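Local coordinates for protein sesquisabinene B synthase 2 (Santalum album, PDB 6A2A) that probably catalyses the metal-dependent cyclisation of a linear prenyl diphosphate, most likely farnesyl diphosphate, to the sesquiterpene sesquisabinene B, at residues G291-F294 against E300-E303; P296-V301 against L522-N527; K258-L263 against N280-S285. One frame throughout, in Å; residues are numbered along the deposited sequence.

Contact 1 (G291-F294 against E300-E303)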
ATOM      1  N   GLY A 291      12.226 -17.528  -5.395  1.00 19.03           N
ATOM      2  CA  GLY A 291      13.488 -18.234  -5.536  1.00 19.52           C
ATOM      3  C   GLY A 291      14.611 -17.590  -4.729  1.00 19.67           C
ATOM      4  O   GLY A 291      15.452 -18.286  -4.152  1.00 21.27           O
ATOM      5  N   MET A 292      14.655 -16.266  -4.680  1.00 17.23           N
ATOM      6  CA  MET A 292      15.663 -15.540  -3.934  1.00 17.91           C
ATOM      7  C   MET A 292      15.471 -15.749  -2.429  1.00 17.73           C
ATOM      8  O   MET A 292      16.449 -15.954  -1.740  1.00 19.76           O
ATOM      9  CB  MET A 292      15.635 -14.026  -4.245  1.00 18.02           C
ATOM     10  CG  MET A 292      16.604 -13.225  -3.450  1.00 18.07           C
ATOM     11  SD  MET A 292      16.401 -11.439  -3.885  1.00 21.16           S
ATOM     12  CE  MET A 292      17.765 -10.758  -2.977  1.00 20.05           C
ATOM     13  N   LEU A 293      14.238 -15.672  -1.939  1.00 17.47           N
ATOM     14  CA  LEU A 293      13.966 -15.829  -0.500  1.00 19.30           C
ATOM     15  C   LEU A 293      12.489 -16.191  -0.388  1.00 19.28           C
ATOM     16  O   LEU A 293      11.634 -15.497  -0.900  1.00 20.37           O
ATOM     17  CB  LEU A 293      14.372 -14.573   0.307  1.00 18.70           C
ATOM     18  CG  LEU A 293      13.512 -13.311   0.199  1.00 18.61           C
ATOM     19  CD1 LEU A 293      14.029 -12.184   1.065  1.00 20.17           C
ATOM     20  CD2 LEU A 293      13.393 -12.765  -1.228  1.00 18.85           C
ATOM     21  N   PHE A 294      12.195 -17.351   0.245  1.00 20.08           N
ATOM     22  CA  PHE A 294      10.826 -17.808   0.353  1.00 17.53           C
ATOM     23  C   PHE A 294      10.295 -17.730   1.800  1.00 20.67           C
ATOM     24  O   PHE A 294       9.066 -17.781   2.010  1.00 22.30           O
ATOM     25  CB  PHE A 294      10.691 -19.249  -0.178  1.00 18.70           C
ATOM     26  CG  PHE A 294      11.273 -20.248   0.801  1.00 19.16           C
ATOM     27  CD1 PHE A 294      10.513 -20.715   1.850  1.00 20.71           C
ATOM     28  CD2 PHE A 294      12.591 -20.666   0.694  1.00 20.31           C
ATOM     29  CE1 PHE A 294      11.061 -21.605   2.763  1.00 22.50           C
ATOM     30  CE2 PHE A 294      13.165 -21.479   1.666  1.00 22.10           C
ATOM     31  CZ  PHE A 294      12.371 -21.981   2.665  1.00 22.62           C
ATOM     32  N   GLU A 300       8.357  -8.905   4.373  1.00 22.03           N
ATOM     33  CA  GLU A 300       8.475  -7.497   3.996  1.00 23.07           C
ATOM     34  C   GLU A 300       9.637  -7.257   3.017  1.00 21.76           C
ATOM     35  O   GLU A 300       9.486  -6.406   2.097  1.00 19.31           O
ATOM     36  CB  GLU A 300       8.688  -6.595   5.216  1.00 27.46           C
ATOM     37  CG  GLU A 300       7.373  -6.298   5.906  1.00 33.63           C
ATOM     38  CD  GLU A 300       7.516  -5.201   6.939  1.00 38.88           C
ATOM     39  OE1 GLU A 300       8.097  -5.483   8.006  1.00 44.81           O
ATOM     40  OE2 GLU A 300       7.151  -4.065   6.614  1.00 40.67           O
ATOM     41  N   VAL A 301      10.767  -7.873   3.284  1.00 18.84           N
ATOM     42  CA  VAL A 301      11.938  -7.734   2.429  1.00 18.32           C
ATOM     43  C   VAL A 301      11.593  -8.304   1.054  1.00 18.24           C
ATOM     44  O   VAL A 301      11.908  -7.689   0.012  1.00 16.68           O
ATOM     45  CB  VAL A 301      13.155  -8.424   3.043  1.00 18.76           C
ATOM     46  CG1 VAL A 301      14.323  -8.510   2.074  1.00 17.98           C
ATOM     47  CG2 VAL A 301      13.569  -7.712   4.319  1.00 20.50           C
ATOM     48  N   ARG A 302      11.013  -9.479   1.042  1.00 17.78           N
ATOM     49  CA  ARG A 302      10.636 -10.101  -0.228  1.00 19.09           C
ATOM     50  C   ARG A 302       9.678  -9.217  -1.028  1.00 18.83           C
ATOM     51  O   ARG A 302       9.840  -9.089  -2.265  1.00 18.21           O
ATOM     52  CB  ARG A 302       9.997 -11.471   0.055  1.00 18.33           C
ATOM     53  CG  ARG A 302       9.363 -12.095  -1.155  1.00 18.08           C
ATOM     54  CD  ARG A 302       9.074 -13.588  -1.000  1.00 19.46           C
ATOM     55  NE  ARG A 302       8.229 -13.892   0.183  1.00 19.79           N
ATOM     56  CZ  ARG A 302       8.717 -14.300   1.385  1.00 21.85           C
ATOM     57  NH1 ARG A 302      10.002 -14.619   1.563  1.00 18.59           N
ATOM     58  NH2 ARG A 302       7.877 -14.397   2.398  1.00 21.75           N
ATOM     59  N   GLU A 303       8.691  -8.589  -0.374  1.00 17.45           N
ATOM     60  CA  GLU A 303       7.789  -7.670  -1.107  1.00 17.49           C
ATOM     61  C   GLU A 303       8.613  -6.525  -1.748  1.00 18.71           C
ATOM     62  O   GLU A 303       8.350  -6.116  -2.879  1.00 15.94           O
ATOM     63  CB  GLU A 303       6.682  -7.161  -0.193  1.00 18.44           C
ATOM     64  CG  GLU A 303       5.595  -8.201   0.051  1.00 22.73           C
ATOM     65  CD  GLU A 303       4.484  -7.761   1.022  1.00 26.75           C
ATOM     66  OE1 GLU A 303       3.967  -6.649   0.861  1.00 30.76           O
ATOM     67  OE2 GLU A 303       4.110  -8.558   1.922  1.00 29.47           O
TER

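Contact 2 (P296-V301 against L522-N527)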
ATOM      1  N   PRO A 296       8.637 -17.145   5.266  1.00 24.51           N
ATOM      2  CA  PRO A 296       7.681 -16.219   5.768  1.00 23.23           C
ATOM      3  C   PRO A 296       8.258 -15.053   6.576  1.00 21.59           C
ATOM      4  O   PRO A 296       7.731 -13.894   6.428  1.00 24.71           O
ATOM      5  CB  PRO A 296       6.800 -17.044   6.693  1.00 24.39           C
ATOM      6  CG  PRO A 296       6.879 -18.411   6.134  1.00 27.50           C
ATOM      7  CD  PRO A 296       8.216 -18.530   5.450  1.00 26.20           C
ATOM      8  N   ASN A 297       9.304 -15.276   7.374  1.00 23.83           N
ATOM      9  CA  ASN A 297       9.729 -14.225   8.282  1.00 26.64           C
ATOM     10  C   ASN A 297      10.467 -13.115   7.513  1.00 28.06           C
ATOM     11  O   ASN A 297      10.851 -12.118   8.122  1.00 25.47           O
ATOM     12  CB  ASN A 297      10.610 -14.732   9.417  1.00 33.11           C
ATOM     13  CG  ASN A 297       9.801 -15.367  10.536  1.00 37.73           C
ATOM     14  OD1 ASN A 297       8.592 -15.156  10.651  1.00 39.69           O
ATOM     15  ND2 ASN A 297      10.471 -16.153  11.361  1.00 42.52           N
ATOM     16  N   LEU A 298      10.708 -13.326   6.223  1.00 23.59           N
ATOM     17  CA  LEU A 298      11.318 -12.287   5.379  1.00 20.83           C
ATOM     18  C   LEU A 298      10.287 -11.720   4.395  1.00 22.02           C
ATOM     19  O   LEU A 298      10.724 -11.169   3.368  1.00 20.75           O
ATOM     20  CB  LEU A 298      12.502 -12.889   4.622  1.00 22.87           C
ATOM     21  CG  LEU A 298      13.776 -13.036   5.452  1.00 26.90           C
ATOM     22  CD1 LEU A 298      14.805 -13.917   4.766  1.00 29.48           C
ATOM     23  CD2 LEU A 298      14.337 -11.651   5.724  1.00 32.92           C
ATOM     24  N   GLY A 299       8.985 -11.775   4.710  1.00 20.84           N
ATOM     25  CA  GLY A 299       7.918 -11.255   3.870  1.00 23.32           C
ATOM     26  C   GLY A 299       8.120  -9.806   3.432  1.00 22.42           C
ATOM     27  O   GLY A 299       7.973  -9.470   2.262  1.00 22.52           O
ATOM     28  N   GLU A 300       8.357  -8.905   4.373  1.00 22.03           N
ATOM     29  CA  GLU A 300       8.475  -7.497   3.996  1.00 23.07           C
ATOM     30  C   GLU A 300       9.637  -7.257   3.017  1.00 21.76           C
ATOM     31  O   GLU A 300       9.486  -6.406   2.097  1.00 19.31           O
ATOM     32  CB  GLU A 300       8.688  -6.595   5.216  1.00 27.46           C
ATOM     33  CG  GLU A 300       7.373  -6.298   5.906  1.00 33.63           C
ATOM     34  CD  GLU A 300       7.516  -5.201   6.939  1.00 38.88           C
ATOM     35  OE1 GLU A 300       8.097  -5.483   8.006  1.00 44.81           O
ATOM     36  OE2 GLU A 300       7.151  -4.065   6.614  1.00 40.67           O
ATOM     37  N   VAL A 301      10.767  -7.873   3.284  1.00 18.84           N
ATOM     38  CA  VAL A 301      11.938  -7.734   2.429  1.00 18.32           C
ATOM     39  C   VAL A 301      11.593  -8.304   1.054  1.00 18.24           C
ATOM     40  O   VAL A 301      11.908  -7.689   0.012  1.00 16.68           O
ATOM     41  CB  VAL A 301      13.155  -8.424   3.043  1.00 18.76           C
ATOM     42  CG1 VAL A 301      14.323  -8.510   2.074  1.00 17.98           C
ATOM     43  CG2 VAL A 301      13.569  -7.712   4.319  1.00 20.50           C
ATOM     44  N   LEU A 522      24.142 -13.901   2.833  1.00 17.65           N
ATOM     45  CA  LEU A 522      24.862 -14.974   2.219  1.00 20.02           C
ATOM     46  C   LEU A 522      23.931 -15.848   1.369  1.00 19.36           C
ATOM     47  O   LEU A 522      24.285 -16.253   0.278  1.00 21.44           O
ATOM     48  CB  LEU A 522      25.461 -15.835   3.334  1.00 21.24           C
ATOM     49  CG  LEU A 522      26.591 -15.199   4.115  1.00 21.84           C
ATOM     50  CD1 LEU A 522      26.906 -16.097   5.316  1.00 28.59           C
ATOM     51  CD2 LEU A 522      27.815 -14.971   3.253  1.00 23.01           C
ATOM     52  N   SER A 523      22.772 -16.169   1.904  1.00 19.37           N
ATOM     53  CA  SER A 523      21.784 -16.982   1.153  1.00 19.00           C
ATOM     54  C   SER A 523      21.225 -16.235  -0.071  1.00 18.59           C
ATOM     55  O   SER A 523      21.054 -16.870  -1.128  1.00 19.19           O
ATOM     56  CB  SER A 523      20.674 -17.402   2.042  1.00 19.98           C
ATOM     57  OG  SER A 523      21.164 -18.376   2.948  1.00 22.71           O
ATOM     58  N   PHE A 524      20.958 -14.925   0.077  1.00 17.65           N
ATOM     59  CA  PHE A 524      20.370 -14.137  -1.026  1.00 17.35           C
ATOM     60  C   PHE A 524      21.326 -14.199  -2.214  1.00 17.28           C
ATOM     61  O   PHE A 524      20.886 -14.302  -3.353  1.00 17.65           O
ATOM     62  CB  PHE A 524      20.153 -12.665  -0.666  1.00 17.52           C
ATOM     63  CG  PHE A 524      19.192 -12.341   0.439  1.00 19.11           C
ATOM     64  CD1 PHE A 524      18.267 -13.268   0.916  1.00 18.91           C
ATOM     65  CD2 PHE A 524      19.228 -11.094   1.055  1.00 18.07           C
ATOM     66  CE1 PHE A 524      17.395 -12.933   1.943  1.00 21.36           C
ATOM     67  CE2 PHE A 524      18.362 -10.770   2.071  1.00 18.89           C
ATOM     68  CZ  PHE A 524      17.439 -11.691   2.532  1.00 21.77           C
ATOM     69  N   THR A 525      22.626 -14.060  -1.941  1.00 15.81           N
ATOM     70  CA  THR A 525      23.612 -13.918  -3.000  1.00 18.15           C
ATOM     71  C   THR A 525      23.711 -15.208  -3.828  1.00 17.18           C
ATOM     72  O   THR A 525      23.898 -15.183  -5.023  1.00 18.57           O
ATOM     73  CB  THR A 525      24.950 -13.465  -2.394  1.00 18.74           C
ATOM     74  OG1 THR A 525      24.753 -12.203  -1.761  1.00 21.78           O
ATOM     75  CG2 THR A 525      26.044 -13.325  -3.410  1.00 20.80           C
ATOM     76  N   VAL A 526      23.535 -16.351  -3.146  1.00 15.92           N
ATOM     77  CA  VAL A 526      23.559 -17.601  -3.812  1.00 17.44           C
ATOM     78  C   VAL A 526      22.204 -17.849  -4.503  1.00 15.31           C
ATOM     79  O   VAL A 526      22.213 -18.331  -5.619  1.00 17.04           O
ATOM     80  CB  VAL A 526      23.926 -18.765  -2.882  1.00 19.41           C
ATOM     81  CG1 VAL A 526      23.924 -20.063  -3.693  1.00 19.64           C
ATOM     82  CG2 VAL A 526      25.294 -18.524  -2.247  1.00 22.04           C
ATOM     83  N   ASN A 527      21.121 -17.559  -3.846  1.00 16.68           N
ATOM     84  CA  ASN A 527      19.801 -17.975  -4.293  1.00 17.13           C
ATOM     85  C   ASN A 527      19.410 -17.157  -5.526  1.00 18.52           C
ATOM     86  O   ASN A 527      18.649 -17.671  -6.316  1.00 15.93           O
ATOM     87  CB  ASN A 527      18.803 -17.917  -3.151  1.00 19.06           C
ATOM     88  CG  ASN A 527      18.967 -19.098  -2.222  1.00 19.59           C
ATOM     89  OD1 ASN A 527      19.197 -20.194  -2.709  1.00 21.15           O
ATOM     90  ND2 ASN A 527      18.867 -18.878  -0.930  1.00 22.60           N
TER

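Contact 3 (K258-L263 against N280-S285)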
ATOM      1  N   LYS A 258      -0.914 -13.927   0.351  1.00 23.08           N
ATOM      2  CA  LYS A 258      -1.246 -12.612   0.907  1.00 24.57           C
ATOM      3  C   LYS A 258      -0.317 -11.532   0.328  1.00 21.58           C
ATOM      4  O   LYS A 258      -0.725 -10.394   0.073  1.00 24.88           O
ATOM      5  CB  LYS A 258      -1.176 -12.609   2.441  1.00 28.28           C
ATOM      6  CG  LYS A 258      -2.398 -13.279   3.087  1.00 34.33           C
ATOM      7  CD  LYS A 258      -2.231 -13.604   4.564  1.00 40.62           C
ATOM      8  CE  LYS A 258      -3.099 -14.765   5.035  1.00 45.74           C
ATOM      9  NZ  LYS A 258      -4.539 -14.432   4.981  1.00 51.42           N
ATOM     10  N   GLU A 259       0.930 -11.896   0.202  1.00 22.32           N
ATOM     11  CA  GLU A 259       1.959 -10.995  -0.367  1.00 22.97           C
ATOM     12  C   GLU A 259       1.577 -10.629  -1.807  1.00 21.08           C
ATOM     13  O   GLU A 259       1.673  -9.449  -2.160  1.00 20.53           O
ATOM     14  CB  GLU A 259       3.352 -11.635  -0.308  1.00 23.30           C
ATOM     15  CG  GLU A 259       3.921 -11.781   1.085  1.00 23.09           C
ATOM     16  CD  GLU A 259       5.106 -12.696   1.167  1.00 24.27           C
ATOM     17  OE1 GLU A 259       5.584 -13.155   0.072  1.00 22.69           O
ATOM     18  OE2 GLU A 259       5.535 -12.965   2.293  1.00 23.08           O
ATOM     19  N   ILE A 260       1.198 -11.595  -2.646  1.00 22.17           N
ATOM     20  CA  ILE A 260       0.909 -11.278  -4.062  1.00 24.84           C
ATOM     21  C   ILE A 260      -0.349 -10.415  -4.118  1.00 22.90           C
ATOM     22  O   ILE A 260      -0.492  -9.577  -5.006  1.00 20.06           O
ATOM     23  CB  ILE A 260       0.830 -12.534  -4.953  1.00 26.37           C
ATOM     24  CG1 ILE A 260       0.784 -12.178  -6.436  1.00 30.23           C
ATOM     25  CG2 ILE A 260      -0.333 -13.424  -4.577  1.00 30.10           C
ATOM     26  CD1 ILE A 260       1.908 -11.255  -6.884  1.00 27.91           C
ATOM     27  N   GLY A 261      -1.272 -10.617  -3.152  1.00 21.56           N
ATOM     28  CA  GLY A 261      -2.396  -9.738  -3.051  1.00 21.79           C
ATOM     29  C   GLY A 261      -1.990  -8.294  -2.835  1.00 22.01           C
ATOM     30  O   GLY A 261      -2.482  -7.404  -3.556  1.00 21.52           O
ATOM     31  N   ARG A 262      -1.119  -8.062  -1.836  1.00 22.11           N
ATOM     32  CA  ARG A 262      -0.632  -6.738  -1.539  1.00 23.59           C
ATOM     33  C   ARG A 262       0.112  -6.150  -2.746  1.00 23.02           C
ATOM     34  O   ARG A 262      -0.092  -4.981  -3.106  1.00 21.93           O
ATOM     35  CB  ARG A 262       0.295  -6.742  -0.340  1.00 24.00           C
ATOM     36  CG  ARG A 262      -0.452  -6.857   0.982  1.00 28.30           C
ATOM     37  CD  ARG A 262       0.442  -6.587   2.173  1.00 28.03           C
ATOM     38  NE  ARG A 262       1.285  -7.721   2.445  1.00 28.15           N
ATOM     39  CZ  ARG A 262       0.940  -8.813   3.119  1.00 31.82           C
ATOM     40  NH1 ARG A 262      -0.273  -8.941   3.653  1.00 32.69           N
ATOM     41  NH2 ARG A 262       1.800  -9.807   3.205  1.00 31.65           N
ATOM     42  N   LEU A 263       0.973  -6.971  -3.343  1.00 21.05           N
ATOM     43  CA  LEU A 263       1.828  -6.472  -4.461  1.00 20.69           C
ATOM     44  C   LEU A 263       0.982  -6.144  -5.686  1.00 20.19           C
ATOM     45  O   LEU A 263       1.259  -5.143  -6.365  1.00 20.58           O
ATOM     46  CB  LEU A 263       2.870  -7.538  -4.767  1.00 21.30           C
ATOM     47  CG  LEU A 263       4.022  -7.570  -3.782  1.00 19.88           C
ATOM     48  CD1 LEU A 263       4.842  -8.810  -3.978  1.00 20.11           C
ATOM     49  CD2 LEU A 263       4.901  -6.339  -3.925  1.00 22.11           C
ATOM     50  N   ASN A 280       3.200  -9.254 -17.578  1.00 27.75           N
ATOM     51  CA  ASN A 280       3.610 -10.158 -16.525  1.00 26.64           C
ATOM     52  C   ASN A 280       4.799  -9.691 -15.682  1.00 25.42           C
ATOM     53  O   ASN A 280       5.362 -10.449 -14.975  1.00 23.36           O
ATOM     54  CB  ASN A 280       3.869 -11.543 -17.071  1.00 26.77           C
ATOM     55  CG  ASN A 280       2.613 -12.209 -17.581  1.00 28.73           C
ATOM     56  OD1 ASN A 280       1.587 -12.117 -16.996  1.00 32.20           O
ATOM     57  ND2 ASN A 280       2.719 -12.858 -18.680  1.00 29.23           N
ATOM     58  N   GLY A 281       5.148  -8.427 -15.761  1.00 23.71           N
ATOM     59  CA  GLY A 281       6.256  -7.912 -15.005  1.00 22.89           C
ATOM     60  C   GLY A 281       6.187  -8.146 -13.506  1.00 22.04           C
ATOM     61  O   GLY A 281       7.116  -8.555 -12.902  1.00 20.41           O
ATOM     62  N   LEU A 282       5.046  -7.868 -12.936  1.00 20.69           N
ATOM     63  CA  LEU A 282       4.879  -8.009 -11.512  1.00 21.08           C
ATOM     64  C   LEU A 282       4.910  -9.462 -11.078  1.00 18.12           C
ATOM     65  O   LEU A 282       5.608  -9.826 -10.189  1.00 18.14           O
ATOM     66  CB  LEU A 282       3.587  -7.366 -11.075  1.00 22.79           C
ATOM     67  CG  LEU A 282       3.256  -7.252  -9.597  1.00 26.60           C
ATOM     68  CD1 LEU A 282       2.672  -8.531  -9.116  1.00 32.76           C
ATOM     69  CD2 LEU A 282       4.374  -6.825  -8.693  1.00 24.09           C
ATOM     70  N   ILE A 283       4.115 -10.275 -11.735  1.00 21.38           N
ATOM     71  CA  ILE A 283       4.044 -11.667 -11.363  1.00 23.53           C
ATOM     72  C   ILE A 283       5.375 -12.390 -11.551  1.00 20.63           C
ATOM     73  O   ILE A 283       5.788 -13.116 -10.722  1.00 20.31           O
ATOM     74  CB  ILE A 283       2.847 -12.405 -11.984  1.00 28.30           C
ATOM     75  CG1 ILE A 283       2.771 -13.803 -11.459  1.00 32.23           C
ATOM     76  CG2 ILE A 283       2.958 -12.588 -13.453  1.00 33.67           C
ATOM     77  CD1 ILE A 283       2.315 -13.859 -10.041  1.00 32.04           C
ATOM     78  N   GLN A 284       6.047 -12.129 -12.640  1.00 19.59           N
ATOM     79  CA  GLN A 284       7.311 -12.744 -12.878  1.00 20.56           C
ATOM     80  C   GLN A 284       8.362 -12.295 -11.857  1.00 19.10           C
ATOM     81  O   GLN A 284       9.125 -13.088 -11.400  1.00 18.43           O
ATOM     82  CB  GLN A 284       7.741 -12.551 -14.320  1.00 26.23           C
ATOM     83  CG  GLN A 284       6.769 -13.322 -15.188  1.00 33.04           C
ATOM     84  CD  GLN A 284       7.135 -13.581 -16.623  1.00 38.00           C
ATOM     85  OE1 GLN A 284       6.773 -14.598 -17.139  1.00 41.45           O
ATOM     86  NE2 GLN A 284       7.776 -12.648 -17.273  1.00 41.07           N
ATOM     87  N   SER A 285       8.329 -11.031 -11.474  1.00 16.15           N
ATOM     88  CA  SER A 285       9.274 -10.559 -10.483  1.00 17.69           C
ATOM     89  C   SER A 285       9.036 -11.283  -9.162  1.00 17.95           C
ATOM     90  O   SER A 285       9.929 -11.700  -8.516  1.00 15.97           O
ATOM     91  CB  SER A 285       9.162  -9.061 -10.243  1.00 18.93           C
ATOM     92  OG  SER A 285       9.964  -8.673  -9.183  1.00 19.71           O
TER

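Contact 1 (G291-F294 against E300-E303)
Leu293 and Arg302 meet across a helix-loop-helix turn in the all-helical class I terpene synthase fold. Helix 281-292 stops just before Leu293, the chain turns in a short loop, and helix 299-321 starts back alongside it. The side chains of Leu293 and Arg302 run obliquely to one another. The branched end of the leucine lies against the aliphatic root of the arginine, with Leu293 CD2 3.9 Å from Arg302 CB. Its other methyl is turned to the neighbouring position on the same helix, Leu293 CD1 touching Val301 CG1 at 3.8 Å, and these two side chains stand about perpendicular. Leucine suits the place because one methyl can serve each neighbour.

Arginine is the right residue opposite, since it joins an apolar stem to a polar head. Its chain leaves with CG opposite the backbone N (chi1 170°) and then bends at chi3 (56°), which brings the guanidinium back to the chain beyond the helix end. There Arg302 NH1 donates to Leu293 O at 3.1 Å. The N-H...O angle is 150°, somewhat bent, and the donor stands well above the carbonyl plane. NH1 also bonds to Glu295 O, while NH2 makes a salt bridge to Glu259 of helix 239-270, so the buried charge is answered by carbonyls and a carboxylate. The arginine thus pins the loop where helical hydrogen bonding ends. Phe294 sends its ring elsewhere, edge-to-face with Tyr95, but its carbonyl stays near: Phe294 O lies over one face of the guanidinium, 3.3 Å from Arg302 NH1, too poorly aligned for a bond, and accepts instead from His256 NE2.

Contact 2 (P296-V301 against L522-N527)
Leu298 and Phe524 come at each other from opposite directions and make the closer half of this small contact. The leucine methyl meets the ring at its edge, in the ring plane, with Leu298 CD1 4.0 Å from Phe524 CE1 and nearly as close to CZ. A phenyl ring suits this place because it is long enough to span backbones that stay 11.1 Å apart even at their nearest CA atoms, those of Val301 and Phe524.

One turn further along, the fit is looser: Val301 CG1 approaches obliquely and stops 4.5 Å from Phe524 CZ. The closer touch is thus made by a partly exposed residue, Leu298 at the N-cap position of helix 299-321, and the looser one by the buried Val301, which shares Thr430 of helix 419-430 as a neighbour with Phe524. Asn297 and Glu300 mark the solvent side; Glu300, exposed, accepts a hydrogen bond from Trp367. No polar bond crosses the contact, so apolar side chains alone join its two sides. Such light apolar contact between helices far apart in sequence is characteristic of the helical bundle of the class I terpene synthase fold, here between the start of helix 299-321 and helix 521-535.

Contact 3 (K258-L263 against N280-S285)
Leu263 N donates to Glu259 O at 2.8 Å, the helical hydrogen bond that helps set Leu263 on the face of helix 239-270 turned to helix 281-292. The Glu259 side chain ties the same two helices, its OE1 being hydrogen-bonded to the hydroxyl of Tyr286, while its carboxylate also serves helix 299-321. All three helices belong to the bundle of the class I terpene synthase fold.

The direct contact of 258-263 with 280-285 is, by contrast, wholly apolar. The two short helical segments run nearly antiparallel, at 150°, with axes 11.0 Å apart, a wide spacing that long branched side chains must bridge. Leu282 points toward the opposite helix and divides its methyls between two neighbours. One branch meets the end of an isoleucine, Leu282 CD1 lying 3.6 Å from Ile260 CD1. The second rests more loosely against the root of Leu263, one turn further along, with Leu282 CD2 4.3 Å from Leu263 CB. Isoleucine suits position 260 because its longer arm can reach where its CB does not aim: CG1 lies opposite the backbone N (chi1 -170°), and the chain then turns at chi2 (53°) to carry the terminal methyl across.

Beyond the contact, Trp266 and Trp267 also touch Leu282, and Leu263 extends the apolar surface to Ala306 of helix 299-321. Ser285, off the apolar face, bonds through its hydroxyl to the carbonyl of Ala306. Ile283 also sends only its tip into the contact, and its side chain lies obliquely to that of Ile260. The two delta methyls, Ile260 CD1 and Ile283 CD1, come to 4.1 Å.

Following the chain, contact 3 comes first: it closes the connection of 16 residues that brings 280-285 back antiparallel to 258-263, joining helix 239-270 to helix 281-292. Contact 1 follows in series at the far end of helix 281-292, closing the short loop into helix 299-321. Contact 2 begins within the span of contact 1, sharing Glu300 and Val301, but leaves it to reach helix 521-535 some 220 residues on; the two overlap in the chain, while contact 3 stands before both. Leu293 and Phe524 touch directly, so the apolar parts of contacts 1 and 2 run together. Both involve the start of helix 299-321, which further on carries the magnesium-binding Asp316 and Asp320.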